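Local coordinates for protein chitinase (Chromobacterium violaceum, PDB 4TXG) that probably hydrolyses the glycosidic bonds of chitin as a family 18 glycoside hydrolase and may bind the polysaccharide through an additional carbohydrate-binding module, at residues A498-H506 with Y540-L551. Residues are numbered along the deposited sequence; the frame is centred on the assembly and turned at random.
Sequences AVGIDNIWH and YGIDPTLPINQL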
# COMPACT_ATOMS: atom_id res chain seq x y z
N ALA A 498 6.78 1.32 24.27
CA ALA A 498 6.33 0.48 25.37
C ALA A 498 7.10 -0.84 25.34
O ALA A 498 7.55 -1.28 24.28
CB ALA A 498 4.83 0.24 25.29
N VAL A 499 7.26 -1.45 26.51
CA VAL A 499 8.16 -2.59 26.64
C VAL A 499 7.52 -3.75 27.39
O VAL A 499 6.43 -3.62 27.94
CB VAL A 499 9.47 -2.19 27.39
CG1 VAL A 499 10.28 -1.16 26.58
CG2 VAL A 499 9.16 -1.67 28.79
N GLY A 500 8.21 -4.89 27.40
CA GLY A 500 7.81 -6.03 28.22
C GLY A 500 6.46 -6.61 27.83
O GLY A 500 6.26 -7.00 26.69
N ILE A 501 5.54 -6.65 28.79
CA ILE A 501 4.21 -7.21 28.55
C ILE A 501 3.44 -6.35 27.55
O ILE A 501 2.45 -6.79 26.96
CB ILE A 501 3.41 -7.34 29.87
CG1 ILE A 501 2.19 -8.25 29.68
CG2 ILE A 501 3.02 -5.96 30.40
CD1 ILE A 501 1.48 -8.61 30.98
N ASP A 502 3.91 -5.11 27.34
CA ASP A 502 3.31 -4.20 26.36
C ASP A 502 3.95 -4.28 24.97
O ASP A 502 3.65 -3.45 24.11
CB ASP A 502 3.42 -2.76 26.86
CG ASP A 502 2.67 -2.52 28.14
OD1 ASP A 502 1.58 -3.13 28.32
OD2 ASP A 502 3.17 -1.73 28.98
N ASN A 503 4.81 -5.27 24.74
CA ASN A 503 5.64 -5.28 23.54
C ASN A 503 6.04 -6.71 23.15
O ASN A 503 7.19 -6.97 22.79
CB ASN A 503 6.88 -4.40 23.80
CG ASN A 503 7.70 -4.13 22.54
OD1 ASN A 503 7.17 -3.93 21.45
ND2 ASN A 503 9.02 -4.12 22.71
N ILE A 504 5.09 -7.65 23.20
CA ILE A 504 5.47 -9.06 23.12
C ILE A 504 5.88 -9.51 21.72
O ILE A 504 6.52 -10.55 21.57
CB ILE A 504 4.33 -9.99 23.63
CG1 ILE A 504 3.19 -10.13 22.62
CG2 ILE A 504 3.83 -9.50 24.98
CD1 ILE A 504 2.20 -11.27 22.99
N TRP A 505 5.54 -8.74 20.69
CA TRP A 505 5.97 -9.06 19.34
C TRP A 505 7.16 -8.19 18.93
O TRP A 505 7.31 -7.84 17.76
CB TRP A 505 4.82 -8.89 18.35
CG TRP A 505 4.07 -10.16 18.11
CD1 TRP A 505 4.18 -11.33 18.81
CD2 TRP A 505 3.10 -10.39 17.09
NE1 TRP A 505 3.33 -12.28 18.28
CE2 TRP A 505 2.65 -11.73 17.22
CE3 TRP A 505 2.56 -9.60 16.07
CZ2 TRP A 505 1.70 -12.29 16.37
CZ3 TRP A 505 1.61 -10.17 15.22
CH2 TRP A 505 1.20 -11.49 15.38
N HIS A 506 8.01 -7.86 19.90
CA HIS A 506 9.22 -7.08 19.64
C HIS A 506 10.22 -7.79 18.73
O HIS A 506 10.24 -9.02 18.64
CB HIS A 506 9.92 -6.74 20.95
CG HIS A 506 10.30 -7.95 21.75
ND1 HIS A 506 9.54 -8.42 22.80
CD2 HIS A 506 11.35 -8.80 21.64
CE1 HIS A 506 10.11 -9.50 23.31
NE2 HIS A 506 11.21 -9.75 22.62
N TYR A 540 7.20 -16.97 24.37
CA TYR A 540 7.89 -15.91 23.64
C TYR A 540 9.22 -15.56 24.30
O TYR A 540 9.88 -14.60 23.90
CB TYR A 540 7.01 -14.65 23.54
CG TYR A 540 6.02 -14.72 22.40
CD1 TYR A 540 6.44 -14.67 21.08
CD2 TYR A 540 4.66 -14.85 22.65
CE1 TYR A 540 5.54 -14.75 20.03
CE2 TYR A 540 3.74 -14.93 21.60
CZ TYR A 540 4.19 -14.88 20.30
OH TYR A 540 3.30 -14.96 19.26
N GLY A 541 9.62 -16.35 25.29
CA GLY A 541 10.86 -16.11 26.00
C GLY A 541 10.76 -14.94 26.96
O GLY A 541 11.75 -14.33 27.34
N ILE A 542 9.53 -14.62 27.35
CA ILE A 542 9.27 -13.49 28.23
C ILE A 542 9.08 -13.98 29.65
O ILE A 542 8.12 -14.69 29.94
CB ILE A 542 8.03 -12.69 27.77
CG1 ILE A 542 8.29 -12.05 26.40
CG2 ILE A 542 7.67 -11.64 28.80
CD1 ILE A 542 7.05 -11.43 25.77
N ASP A 543 10.00 -13.60 30.54
CA ASP A 543 9.95 -14.04 31.93
C ASP A 543 8.86 -13.28 32.69
O ASP A 543 9.03 -12.11 33.02
CB ASP A 543 11.31 -13.82 32.60
CG ASP A 543 11.39 -14.37 34.01
OD1 ASP A 543 10.35 -14.73 34.61
OD2 ASP A 543 12.52 -14.44 34.54
N PRO A 544 7.74 -13.96 32.99
CA PRO A 544 6.57 -13.29 33.58
C PRO A 544 6.78 -12.87 35.03
O PRO A 544 5.86 -12.32 35.63
CB PRO A 544 5.47 -14.35 33.47
CG PRO A 544 6.20 -15.64 33.53
CD PRO A 544 7.53 -15.42 32.86
N THR A 545 7.97 -13.12 35.58
CA THR A 545 8.28 -12.71 36.95
C THR A 545 8.97 -11.35 36.99
O THR A 545 9.09 -10.74 38.06
CB THR A 545 9.18 -13.75 37.67
OG1 THR A 545 10.50 -13.73 37.11
CG2 THR A 545 8.59 -15.14 37.56
N LEU A 546 9.44 -10.88 35.84
CA LEU A 546 10.12 -9.60 35.76
C LEU A 546 9.10 -8.46 35.78
O LEU A 546 8.05 -8.56 35.14
CB LEU A 546 10.98 -9.52 34.50
CG LEU A 546 12.45 -9.94 34.59
CD1 LEU A 546 12.62 -11.20 35.43
CD2 LEU A 546 13.03 -10.15 33.21
N PRO A 547 9.41 -7.38 36.51
CA PRO A 547 8.53 -6.21 36.65
C PRO A 547 7.93 -5.70 35.33
O PRO A 547 6.71 -5.48 35.28
CB PRO A 547 9.46 -5.16 37.26
CG PRO A 547 10.36 -5.98 38.13
CD PRO A 547 10.60 -7.26 37.37
N ILE A 548 8.73 -5.55 34.28
CA ILE A 548 8.19 -5.03 33.02
C ILE A 548 7.29 -6.04 32.32
O ILE A 548 6.57 -5.69 31.38
CB ILE A 548 9.30 -4.58 32.05
CG1 ILE A 548 10.17 -5.77 31.61
CG2 ILE A 548 10.15 -3.48 32.67
CD1 ILE A 548 11.09 -5.45 30.42
N ASN A 549 7.30 -7.29 32.79
CA ASN A 549 6.48 -8.33 32.17
C ASN A 549 5.25 -8.69 32.98
O ASN A 549 4.54 -9.65 32.65
CB ASN A 549 7.33 -9.58 31.93
CG ASN A 549 8.50 -9.31 31.01
OD1 ASN A 549 8.39 -8.49 30.09
ND2 ASN A 549 9.61 -9.99 31.23
N GLN A 550 4.99 -7.93 34.04
CA GLN A 550 3.83 -8.17 34.87
C GLN A 550 2.72 -7.18 34.54
O GLN A 550 2.97 -6.07 34.09
CB GLN A 550 4.21 -8.07 36.35
CG GLN A 550 5.30 -9.06 36.76
CD GLN A 550 5.95 -8.70 38.08
OE1 GLN A 550 5.47 -7.83 38.80
NE2 GLN A 550 7.07 -9.36 38.39
N LEU A 551 1.48 -7.59 34.77
CA LEU A 551 0.34 -6.72 34.52
C LEU A 551 0.15 -5.78 35.71
O LEU A 551 -0.22 -6.21 36.80
CB LEU A 551 -0.92 -7.54 34.25
CG LEU A 551 -1.84 -6.95 33.17
CD1 LEU A 551 -2.71 -8.02 32.56
CD2 LEU A 551 -2.70 -5.84 33.76
O HOH W 1 6.03 -2.94 30.82
O HOH W 2 12.34 -12.38 23.03
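The indole of Trp505 meets Tyr540 at its pyrrole edge: NE1 gives a nearly straight hydrogen bond to Tyr540 OH (2.9 Å, 172°) in the indole plane, the rings lying oblique at 68°. Over one face of the phenol sits Ile504 O. The imidazole of His506 has the methyl CD1 of Ile542 at its edge; an in-plane bond from ND1 to Asn503 O (2.8 Å) helps to set the ring, and a water between NE2 and Tyr540 O, weakly held at the latter, adds less. Ile542 CD1 also packs on Ile504 CB (3.7 Å), the two side chains crossing at about a right angle.

At the other end Ile501 N donates to Ile548 O (2.9 Å), and a water lies within hydrogen-bonding distance of both Ile548 O and Val499 O. Ile501 CD1 rests on Asn549 O and Leu551 CB, chi1 of -165° swinging CG1 away from the backbone N. Asn549 ND2 meets Asp543 O from above the carbonyl plane, helping to orient the amide whose OD1 lies 3.1 Å from Gly500 CA.

With Arg164 in cation-pi contact with Trp505, the two loops pack against helix 522-530, between them in the chain, consistent with the alpha+beta insertion domain many family 18 chitinases carry between the last two barrel strands.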